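Local coordinates for pyruvate formate-lyase 2 (Archaeoglobus fulgidus, PDB 2F3O), which is a glycyl radical enzyme of unestablished function, probably a lyase related to pyruvate formate-lyase and glycerol dehydratase, at residues V158-F171 / P512-K524. Residues are numbered along the deposited sequence; the frame is centred on the assembly and turned at random.
Sequences VNYPYLLRRGFRWF and PLLSLCVEDCFEK
Asn-159 N donates to Cys-517 O across 3.0 Å, a backbone hydrogen bond that ties the N-cap residue of helix 160-164 to the loop after helix 512-516. Its OD1 accepts from Tyr-162 N, capping the helix, while its ND2 bonds chiefly to Gly-433 O and only weakly to Glu-519 OE2 (2.9 Å). Glu-519 lays its CG over one face of the Tyr-162 ring in a CH-pi contact, 3.8 Å from the centroid, with its carboxylate turned 25° from the ring plane. Arg-166 NE, bonded to Tyr-162 O, lies toward the rim of the opposite face. With CG anti to the backbone N (chi1 -175°), the ring of Tyr-162 reaches segment 512-524, its edge atom CE2 lying 3.4 Å from Leu-516 O and its OH beside Glu-523 CG. A leucine here would probably leave Glu-519 and Arg-166 without the flat surface that separates them and open a gap between Leu-516 and Glu-523. Trp-170, Phe-171 and Phe-522 form an aromatic cluster: Phe-171 turns its edge to the face of Phe-522 (centroids 5.0 Å apart, planes at 78°), and Trp-170 meets Phe-522 rim to rim. Apolar contacts set Phe-168 CE2 3.6 Å from Leu-513 CD1, and Val-158 CG1 and Leu-163 CD1 against Cys-517. At the subunit interface, Arg-165 and Arg-166 form salt bridges to Asp-415 of the second subunit. Within the pyruvate formate-lyase-like part of the chain, helix 190-221 packs on Phe-168, Phe-171, Leu-513 and Leu-516, helix 250-267 on Val-158, and the contact joins helix 160-164 and the start of helix 168-184 to helices 512-516 and 521-524.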
ATOM      1  N   VAL A 158     -20.697  21.366  -4.711  1.00 37.12           N
ATOM      2  CA  VAL A 158     -19.880  21.256  -5.907  1.00 36.63           C
ATOM      3  C   VAL A 158     -18.669  22.170  -5.887  1.00 36.67           C
ATOM      4  O   VAL A 158     -18.770  23.339  -5.531  1.00 36.51           O
ATOM      5  CB  VAL A 158     -20.739  21.670  -7.090  1.00 36.73           C
ATOM      6  CG1 VAL A 158     -19.967  21.613  -8.377  1.00 36.86           C
ATOM      7  CG2 VAL A 158     -21.972  20.807  -7.155  1.00 36.25           C
ATOM      8  N   ASN A 159     -17.511  21.641  -6.253  1.00 36.89           N
ATOM      9  CA  ASN A 159     -16.308  22.457  -6.264  1.00 36.84           C
ATOM     10  C   ASN A 159     -16.253  23.388  -7.484  1.00 36.78           C
ATOM     11  O   ASN A 159     -15.547  23.113  -8.456  1.00 36.81           O
ATOM     12  CB  ASN A 159     -15.084  21.562  -6.210  1.00 36.60           C
ATOM     13  CG  ASN A 159     -13.816  22.304  -5.842  1.00 37.19           C
ATOM     14  OD1 ASN A 159     -13.730  23.528  -5.962  1.00 36.18           O
ATOM     15  ND2 ASN A 159     -12.792  21.546  -5.432  1.00 37.38           N
ATOM     16  N   TYR A 160     -16.983  24.497  -7.414  1.00 36.36           N
ATOM     17  CA  TYR A 160     -16.923  25.495  -8.465  1.00 35.94           C
ATOM     18  C   TYR A 160     -15.576  26.164  -8.689  1.00 36.17           C
ATOM     19  O   TYR A 160     -15.190  26.325  -9.844  1.00 36.27           O
ATOM     20  CB  TYR A 160     -18.076  26.495  -8.383  1.00 35.64           C
ATOM     21  CG  TYR A 160     -19.353  25.827  -8.813  1.00 35.02           C
ATOM     22  CD1 TYR A 160     -20.384  25.615  -7.923  1.00 34.99           C
ATOM     23  CD2 TYR A 160     -19.493  25.346 -10.102  1.00 35.32           C
ATOM     24  CE1 TYR A 160     -21.538  24.966  -8.314  1.00 36.25           C
ATOM     25  CE2 TYR A 160     -20.635  24.692 -10.504  1.00 35.22           C
ATOM     26  CZ  TYR A 160     -21.654  24.498  -9.608  1.00 35.36           C
ATOM     27  OH  TYR A 160     -22.796  23.853 -10.001  1.00 34.61           O
ATOM     28  N   PRO A 161     -14.834  26.527  -7.619  1.00 36.07           N
ATOM     29  CA  PRO A 161     -13.512  27.064  -7.940  1.00 36.24           C
ATOM     30  C   PRO A 161     -12.533  26.131  -8.681  1.00 36.51           C
ATOM     31  O   PRO A 161     -11.681  26.634  -9.408  1.00 36.36           O
ATOM     32  CB  PRO A 161     -12.956  27.490  -6.572  1.00 36.02           C
ATOM     33  CG  PRO A 161     -13.762  26.827  -5.592  1.00 35.58           C
ATOM     34  CD  PRO A 161     -15.096  26.593  -6.173  1.00 36.00           C
ATOM     35  N   TYR A 162     -12.666  24.810  -8.512  1.00 36.90           N
ATOM     36  CA  TYR A 162     -11.880  23.831  -9.281  1.00 37.10           C
ATOM     37  C   TYR A 162     -12.267  23.926 -10.754  1.00 37.35           C
ATOM     38  O   TYR A 162     -11.408  23.913 -11.648  1.00 36.93           O
ATOM     39  CB  TYR A 162     -12.149  22.400  -8.773  1.00 36.95           C
ATOM     40  CG  TYR A 162     -11.299  21.297  -9.399  1.00 36.72           C
ATOM     41  CD1 TYR A 162      -9.932  21.262  -9.199  1.00 34.80           C
ATOM     42  CD2 TYR A 162     -11.874  20.283 -10.188  1.00 37.16           C
ATOM     43  CE1 TYR A 162      -9.151  20.268  -9.736  1.00 35.21           C
ATOM     44  CE2 TYR A 162     -11.080  19.262 -10.746  1.00 37.04           C
ATOM     45  CZ  TYR A 162      -9.706  19.281 -10.516  1.00 37.18           C
ATOM     46  OH  TYR A 162      -8.854  18.323 -11.045  1.00 37.50           O
ATOM     47  N   LEU A 163     -13.575  24.031 -10.974  1.00 37.72           N
ATOM     48  CA  LEU A 163     -14.154  24.063 -12.297  1.00 38.35           C
ATOM     49  C   LEU A 163     -13.793  25.364 -12.988  1.00 38.88           C
ATOM     50  O   LEU A 163     -13.350  25.353 -14.136  1.00 39.06           O
ATOM     51  CB  LEU A 163     -15.675  23.879 -12.221  1.00 38.08           C
ATOM     52  CG  LEU A 163     -16.119  22.472 -11.795  1.00 37.85           C
ATOM     53  CD1 LEU A 163     -17.620  22.362 -11.701  1.00 36.29           C
ATOM     54  CD2 LEU A 163     -15.562  21.401 -12.736  1.00 37.20           C
ATOM     55  N   LEU A 164     -13.902  26.472 -12.254  1.00 39.40           N
ATOM     56  CA  LEU A 164     -13.743  27.816 -12.828  1.00 39.49           C
ATOM     57  C   LEU A 164     -12.322  28.126 -13.230  1.00 39.79           C
ATOM     58  O   LEU A 164     -12.104  29.052 -13.997  1.00 39.85           O
ATOM     59  CB  LEU A 164     -14.273  28.908 -11.884  1.00 39.04           C
ATOM     60  CG  LEU A 164     -15.792  28.862 -11.678  1.00 38.24           C
ATOM     61  CD1 LEU A 164     -16.234  29.569 -10.409  1.00 38.75           C
ATOM     62  CD2 LEU A 164     -16.545  29.381 -12.843  1.00 35.76           C
ATOM     63  N   ARG A 165     -11.375  27.348 -12.707  1.00 40.45           N
ATOM     64  CA  ARG A 165      -9.952  27.500 -13.006  1.00 41.87           C
ATOM     65  C   ARG A 165      -9.497  26.597 -14.156  1.00 41.74           C
ATOM     66  O   ARG A 165      -8.338  26.625 -14.563  1.00 41.93           O
ATOM     67  CB  ARG A 165      -9.107  27.246 -11.756  1.00 41.06           C
ATOM     68  CG  ARG A 165      -9.164  28.396 -10.777  1.00 43.15           C
ATOM     69  CD  ARG A 165      -8.261  28.197  -9.550  1.00 44.79           C
ATOM     70  NE  ARG A 165      -8.807  27.204  -8.605  1.00 50.79           N
ATOM     71  CZ  ARG A 165      -9.155  27.441  -7.335  1.00 50.87           C
ATOM     72  NH1 ARG A 165      -9.018  28.656  -6.804  1.00 50.71           N
ATOM     73  NH2 ARG A 165      -9.630  26.443  -6.592  1.00 51.43           N
ATOM     74  N   ARG A 166     -10.424  25.805 -14.684  1.00 41.97           N
ATOM     75  CA  ARG A 166     -10.109  24.873 -15.747  1.00 41.70           C
ATOM     76  C   ARG A 166     -11.079  24.988 -16.917  1.00 41.95           C
ATOM     77  O   ARG A 166     -10.671  25.201 -18.063  1.00 42.19           O
ATOM     78  CB  ARG A 166     -10.162  23.467 -15.204  1.00 41.74           C
ATOM     79  CG  ARG A 166      -8.876  22.988 -14.582  1.00 41.51           C
ATOM     80  CD  ARG A 166      -9.198  22.024 -13.439  1.00 40.37           C
ATOM     81  NE  ARG A 166      -8.735  22.653 -12.227  1.00 39.42           N
ATOM     82  CZ  ARG A 166      -7.613  22.302 -11.639  1.00 37.93           C
ATOM     83  NH1 ARG A 166      -6.940  21.272 -12.108  1.00 39.46           N
ATOM     84  NH2 ARG A 166      -7.204  22.931 -10.565  1.00 35.67           N
ATOM     85  N   GLY A 167     -12.367  24.828 -16.641  1.00 41.70           N
ATOM     86  CA  GLY A 167     -13.361  24.835 -17.703  1.00 41.80           C
ATOM     87  C   GLY A 167     -13.393  23.464 -18.348  1.00 42.00           C
ATOM     88  O   GLY A 167     -12.432  22.697 -18.245  1.00 41.52           O
ATOM     89  N   PHE A 168     -14.484  23.151 -19.033  1.00 42.18           N
ATOM     90  CA  PHE A 168     -14.697  21.777 -19.446  1.00 42.81           C
ATOM     91  C   PHE A 168     -13.941  21.344 -20.694  1.00 43.32           C
ATOM     92  O   PHE A 168     -13.809  20.152 -20.957  1.00 43.25           O
ATOM     93  CB  PHE A 168     -16.185  21.455 -19.520  1.00 43.04           C
ATOM     94  CG  PHE A 168     -16.805  21.198 -18.176  1.00 42.95           C
ATOM     95  CD1 PHE A 168     -17.143  22.237 -17.341  1.00 42.29           C
ATOM     96  CD2 PHE A 168     -17.034  19.911 -17.749  1.00 44.32           C
ATOM     97  CE1 PHE A 168     -17.697  22.003 -16.108  1.00 43.87           C
ATOM     98  CE2 PHE A 168     -17.593  19.667 -16.512  1.00 44.72           C
ATOM     99  CZ  PHE A 168     -17.926  20.715 -15.688  1.00 43.91           C
ATOM    100  N   ARG A 169     -13.398  22.306 -21.433  1.00 44.36           N
ATOM    101  CA  ARG A 169     -12.536  21.979 -22.557  1.00 45.43           C
ATOM    102  C   ARG A 169     -11.192  21.493 -22.047  1.00 45.56           C
ATOM    103  O   ARG A 169     -10.488  20.757 -22.746  1.00 46.04           O
ATOM    104  CB  ARG A 169     -12.323  23.179 -23.470  1.00 46.06           C
ATOM    105  CG  ARG A 169     -12.044  22.824 -24.961  1.00 48.59           C
ATOM    106  CD  ARG A 169     -11.360  23.982 -25.687  1.00 51.25           C
ATOM    107  NE  ARG A 169      -9.981  24.139 -25.231  1.00 53.91           N
ATOM    108  CZ  ARG A 169      -9.359  25.305 -25.112  1.00 55.79           C
ATOM    109  NH1 ARG A 169      -8.095  25.362 -24.699  1.00 56.98           N
ATOM    110  NH2 ARG A 169     -10.004  26.414 -25.403  1.00 56.76           N
ATOM    111  N   TRP A 170     -10.834  21.902 -20.828  1.00 45.25           N
ATOM    112  CA  TRP A 170      -9.614  21.411 -20.210  1.00 44.47           C
ATOM    113  C   TRP A 170      -9.788  19.950 -19.903  1.00 44.25           C
ATOM    114  O   TRP A 170      -8.910  19.155 -20.188  1.00 44.33           O
ATOM    115  CB  TRP A 170      -9.285  22.162 -18.924  1.00 44.31           C
ATOM    116  CG  TRP A 170      -7.972  21.770 -18.366  1.00 43.88           C
ATOM    117  CD1 TRP A 170      -6.754  22.215 -18.771  1.00 43.92           C
ATOM    118  CD2 TRP A 170      -7.728  20.832 -17.309  1.00 44.31           C
ATOM    119  NE1 TRP A 170      -5.764  21.620 -18.039  1.00 44.50           N
ATOM    120  CE2 TRP A 170      -6.332  20.764 -17.128  1.00 44.71           C
ATOM    121  CE3 TRP A 170      -8.551  20.028 -16.505  1.00 44.77           C
ATOM    122  CZ2 TRP A 170      -5.733  19.931 -16.162  1.00 43.98           C
ATOM    123  CZ3 TRP A 170      -7.948  19.210 -15.533  1.00 44.21           C
ATOM    124  CH2 TRP A 170      -6.559  19.170 -15.378  1.00 43.69           C
ATOM    125  N   PHE A 171     -10.940  19.606 -19.342  1.00 43.88           N
ATOM    126  CA  PHE A 171     -11.206  18.242 -18.923  1.00 43.91           C
ATOM    127  C   PHE A 171     -11.216  17.312 -20.116  1.00 43.94           C
ATOM    128  O   PHE A 171     -10.661  16.209 -20.058  1.00 43.85           O
ATOM    129  CB  PHE A 171     -12.525  18.143 -18.143  1.00 43.69           C
ATOM    130  CG  PHE A 171     -12.450  18.768 -16.782  1.00 44.41           C
ATOM    131  CD1 PHE A 171     -11.924  18.076 -15.715  1.00 44.72           C
ATOM    132  CD2 PHE A 171     -12.869  20.062 -16.577  1.00 44.04           C
ATOM    133  CE1 PHE A 171     -11.837  18.662 -14.473  1.00 44.10           C
ATOM    134  CE2 PHE A 171     -12.772  20.637 -15.348  1.00 43.71           C
ATOM    135  CZ  PHE A 171     -12.256  19.937 -14.297  1.00 43.58           C
ATOM    136  N   PRO A 512     -20.276  10.302 -13.143  1.00 33.94           N
ATOM    137  CA  PRO A 512     -19.073  10.883 -13.739  1.00 34.08           C
ATOM    138  C   PRO A 512     -18.998  12.400 -13.822  1.00 34.21           C
ATOM    139  O   PRO A 512     -17.919  12.947 -13.652  1.00 34.92           O
ATOM    140  CB  PRO A 512     -19.069  10.314 -15.159  1.00 34.51           C
ATOM    141  CG  PRO A 512     -19.969   9.151 -15.122  1.00 34.52           C
ATOM    142  CD  PRO A 512     -20.974   9.405 -14.077  1.00 33.73           C
ATOM    143  N   LEU A 513     -20.088  13.091 -14.116  1.00 34.41           N
ATOM    144  CA  LEU A 513     -20.006  14.561 -14.163  1.00 34.93           C
ATOM    145  C   LEU A 513     -19.695  15.141 -12.786  1.00 35.73           C
ATOM    146  O   LEU A 513     -18.757  15.949 -12.658  1.00 36.62           O
ATOM    147  CB  LEU A 513     -21.265  15.199 -14.760  1.00 34.88           C
ATOM    148  CG  LEU A 513     -21.296  16.727 -14.807  1.00 34.29           C
ATOM    149  CD1 LEU A 513     -20.184  17.274 -15.667  1.00 33.12           C
ATOM    150  CD2 LEU A 513     -22.647  17.226 -15.301  1.00 34.73           C
ATOM    151  N   LEU A 514     -20.446  14.679 -11.774  1.00 35.59           N
ATOM    152  CA  LEU A 514     -20.238  15.031 -10.384  1.00 35.29           C
ATOM    153  C   LEU A 514     -18.820  14.722  -9.941  1.00 35.86           C
ATOM    154  O   LEU A 514     -18.201  15.517  -9.234  1.00 36.23           O
ATOM    155  CB  LEU A 514     -21.238  14.290  -9.502  1.00 35.29           C
ATOM    156  CG  LEU A 514     -21.120  14.555  -7.997  1.00 34.56           C
ATOM    157  CD1 LEU A 514     -21.316  16.027  -7.708  1.00 33.13           C
ATOM    158  CD2 LEU A 514     -22.081  13.696  -7.199  1.00 34.64           C
ATOM    159  N   SER A 515     -18.294  13.587 -10.380  1.00 36.23           N
ATOM    160  CA  SER A 515     -16.892  13.253 -10.134  1.00 36.88           C
ATOM    161  C   SER A 515     -15.912  14.315 -10.605  1.00 36.98           C
ATOM    162  O   SER A 515     -14.943  14.581  -9.920  1.00 37.23           O
ATOM    163  CB  SER A 515     -16.524  11.928 -10.786  1.00 37.08           C
ATOM    164  OG  SER A 515     -17.100  10.877 -10.060  1.00 37.86           O
ATOM    165  N   LEU A 516     -16.166  14.957 -11.739  1.00 36.89           N
ATOM    166  CA  LEU A 516     -15.240  15.987 -12.191  1.00 37.16           C
ATOM    167  C   LEU A 516     -15.222  17.143 -11.219  1.00 37.69           C
ATOM    168  O   LEU A 516     -14.199  17.817 -11.035  1.00 37.62           O
ATOM    169  CB  LEU A 516     -15.601  16.485 -13.584  1.00 37.12           C
ATOM    170  CG  LEU A 516     -14.831  15.889 -14.767  1.00 36.04           C
ATOM    171  CD1 LEU A 516     -14.506  14.417 -14.556  1.00 35.60           C
ATOM    172  CD2 LEU A 516     -15.653  16.067 -16.019  1.00 34.57           C
ATOM    173  N   CYS A 517     -16.361  17.334 -10.564  1.00 38.27           N
ATOM    174  CA  CYS A 517     -16.550  18.455  -9.672  1.00 38.67           C
ATOM    175  C   CYS A 517     -16.137  18.194  -8.248  1.00 38.78           C
ATOM    176  O   CYS A 517     -16.399  19.051  -7.409  1.00 39.56           O
ATOM    177  CB  CYS A 517     -18.022  18.828  -9.595  1.00 38.69           C
ATOM    178  SG  CYS A 517     -18.896  18.913 -11.123  1.00 39.11           S
ATOM    179  N   VAL A 518     -15.600  17.021  -7.924  1.00 38.25           N
ATOM    180  CA  VAL A 518     -15.206  16.781  -6.536  1.00 38.21           C
ATOM    181  C   VAL A 518     -13.756  16.352  -6.455  1.00 38.69           C
ATOM    182  O   VAL A 518     -13.369  15.333  -7.003  1.00 38.33           O
ATOM    183  CB  VAL A 518     -16.113  15.762  -5.801  1.00 38.36           C
ATOM    184  CG1 VAL A 518     -15.640  15.579  -4.351  1.00 37.83           C
ATOM    185  CG2 VAL A 518     -17.569  16.195  -5.833  1.00 37.33           C
ATOM    186  N   GLU A 519     -12.956  17.125  -5.739  1.00 39.69           N
ATOM    187  CA  GLU A 519     -11.528  17.028  -5.907  1.00 40.70           C
ATOM    188  C   GLU A 519     -10.891  15.757  -5.389  1.00 41.28           C
ATOM    189  O   GLU A 519     -11.373  15.102  -4.462  1.00 41.80           O
ATOM    190  CB  GLU A 519     -10.800  18.251  -5.381  1.00 41.09           C
ATOM    191  CG  GLU A 519      -9.944  18.921  -6.426  1.00 42.24           C
ATOM    192  CD  GLU A 519      -9.273  20.174  -5.903  1.00 45.80           C
ATOM    193  OE1 GLU A 519      -8.069  20.395  -6.200  1.00 48.25           O
ATOM    194  OE2 GLU A 519      -9.947  20.943  -5.188  1.00 46.31           O
ATOM    195  N   ASP A 520      -9.770  15.483  -6.053  1.00 41.88           N
ATOM    196  CA  ASP A 520      -9.058  14.215  -6.178  1.00 41.10           C
ATOM    197  C   ASP A 520      -9.680  13.205  -7.170  1.00 40.60           C
ATOM    198  O   ASP A 520      -8.949  12.435  -7.753  1.00 40.22           O
ATOM    199  CB  ASP A 520      -8.627  13.638  -4.822  1.00 41.54           C
ATOM    200  CG  ASP A 520      -7.629  14.532  -4.099  1.00 41.11           C
ATOM    201  OD1 ASP A 520      -7.426  15.674  -4.538  1.00 39.74           O
ATOM    202  OD2 ASP A 520      -7.041  14.091  -3.091  1.00 42.49           O
ATOM    203  N   CYS A 521     -10.987  13.253  -7.424  1.00 40.31           N
ATOM    204  CA  CYS A 521     -11.623  12.251  -8.308  1.00 40.16           C
ATOM    205  C   CYS A 521     -11.069  12.176  -9.700  1.00 40.25           C
ATOM    206  O   CYS A 521     -10.661  11.099 -10.144  1.00 40.47           O
ATOM    207  CB  CYS A 521     -13.106  12.491  -8.471  1.00 40.13           C
ATOM    208  SG  CYS A 521     -14.099  12.018  -7.091  1.00 39.80           S
ATOM    209  N   PHE A 522     -11.095  13.317 -10.390  1.00 40.15           N
ATOM    210  CA  PHE A 522     -10.596  13.408 -11.758  1.00 39.54           C
ATOM    211  C   PHE A 522      -9.101  13.119 -11.791  1.00 39.66           C
ATOM    212  O   PHE A 522      -8.643  12.351 -12.627  1.00 39.75           O
ATOM    213  CB  PHE A 522     -10.900  14.775 -12.390  1.00 38.90           C
ATOM    214  CG  PHE A 522     -10.336  14.933 -13.777  1.00 39.13           C
ATOM    215  CD1 PHE A 522     -10.933  14.301 -14.858  1.00 38.25           C
ATOM    216  CD2 PHE A 522      -9.187  15.682 -14.005  1.00 38.69           C
ATOM    217  CE1 PHE A 522     -10.421  14.423 -16.116  1.00 35.98           C
ATOM    218  CE2 PHE A 522      -8.668  15.793 -15.268  1.00 37.25           C
ATOM    219  CZ  PHE A 522      -9.293  15.168 -16.324  1.00 37.12           C
ATOM    220  N   GLU A 523      -8.347  13.714 -10.872  1.00 39.77           N
ATOM    221  CA  GLU A 523      -6.898  13.508 -10.870  1.00 40.18           C
ATOM    222  C   GLU A 523      -6.468  12.071 -10.555  1.00 39.90           C
ATOM    223  O   GLU A 523      -5.511  11.578 -11.133  1.00 40.24           O
ATOM    224  CB  GLU A 523      -6.196  14.512  -9.954  1.00 40.21           C
ATOM    225  CG  GLU A 523      -6.107  15.906 -10.572  1.00 41.78           C
ATOM    226  CD  GLU A 523      -5.045  15.984 -11.664  1.00 43.29           C
ATOM    227  OE1 GLU A 523      -5.140  16.894 -12.542  1.00 42.53           O
ATOM    228  OE2 GLU A 523      -4.116  15.132 -11.620  1.00 42.91           O
ATOM    229  N   LYS A 524      -7.199  11.392  -9.678  1.00 39.57           N
ATOM    230  CA  LYS A 524      -6.915   9.989  -9.372  1.00 39.34           C
ATOM    231  C   LYS A 524      -7.571   9.011 -10.369  1.00 38.98           C
ATOM    232  O   LYS A 524      -7.229   7.825 -10.401  1.00 38.73           O
ATOM    233  CB  LYS A 524      -7.322   9.634  -7.933  1.00 39.03           C
ATOM    234  CG  LYS A 524      -6.519  10.339  -6.866  1.00 40.06           C
ATOM    235  CD  LYS A 524      -6.265   9.432  -5.672  1.00 42.35           C
ATOM    236  CE  LYS A 524      -5.583  10.171  -4.517  1.00 42.79           C
ATOM    237  NZ  LYS A 524      -4.483  11.054  -4.989  1.00 41.87           N
TER
HETATM  238  O   HOH W   1      -9.997  16.083  -9.145  1.00 26.81           O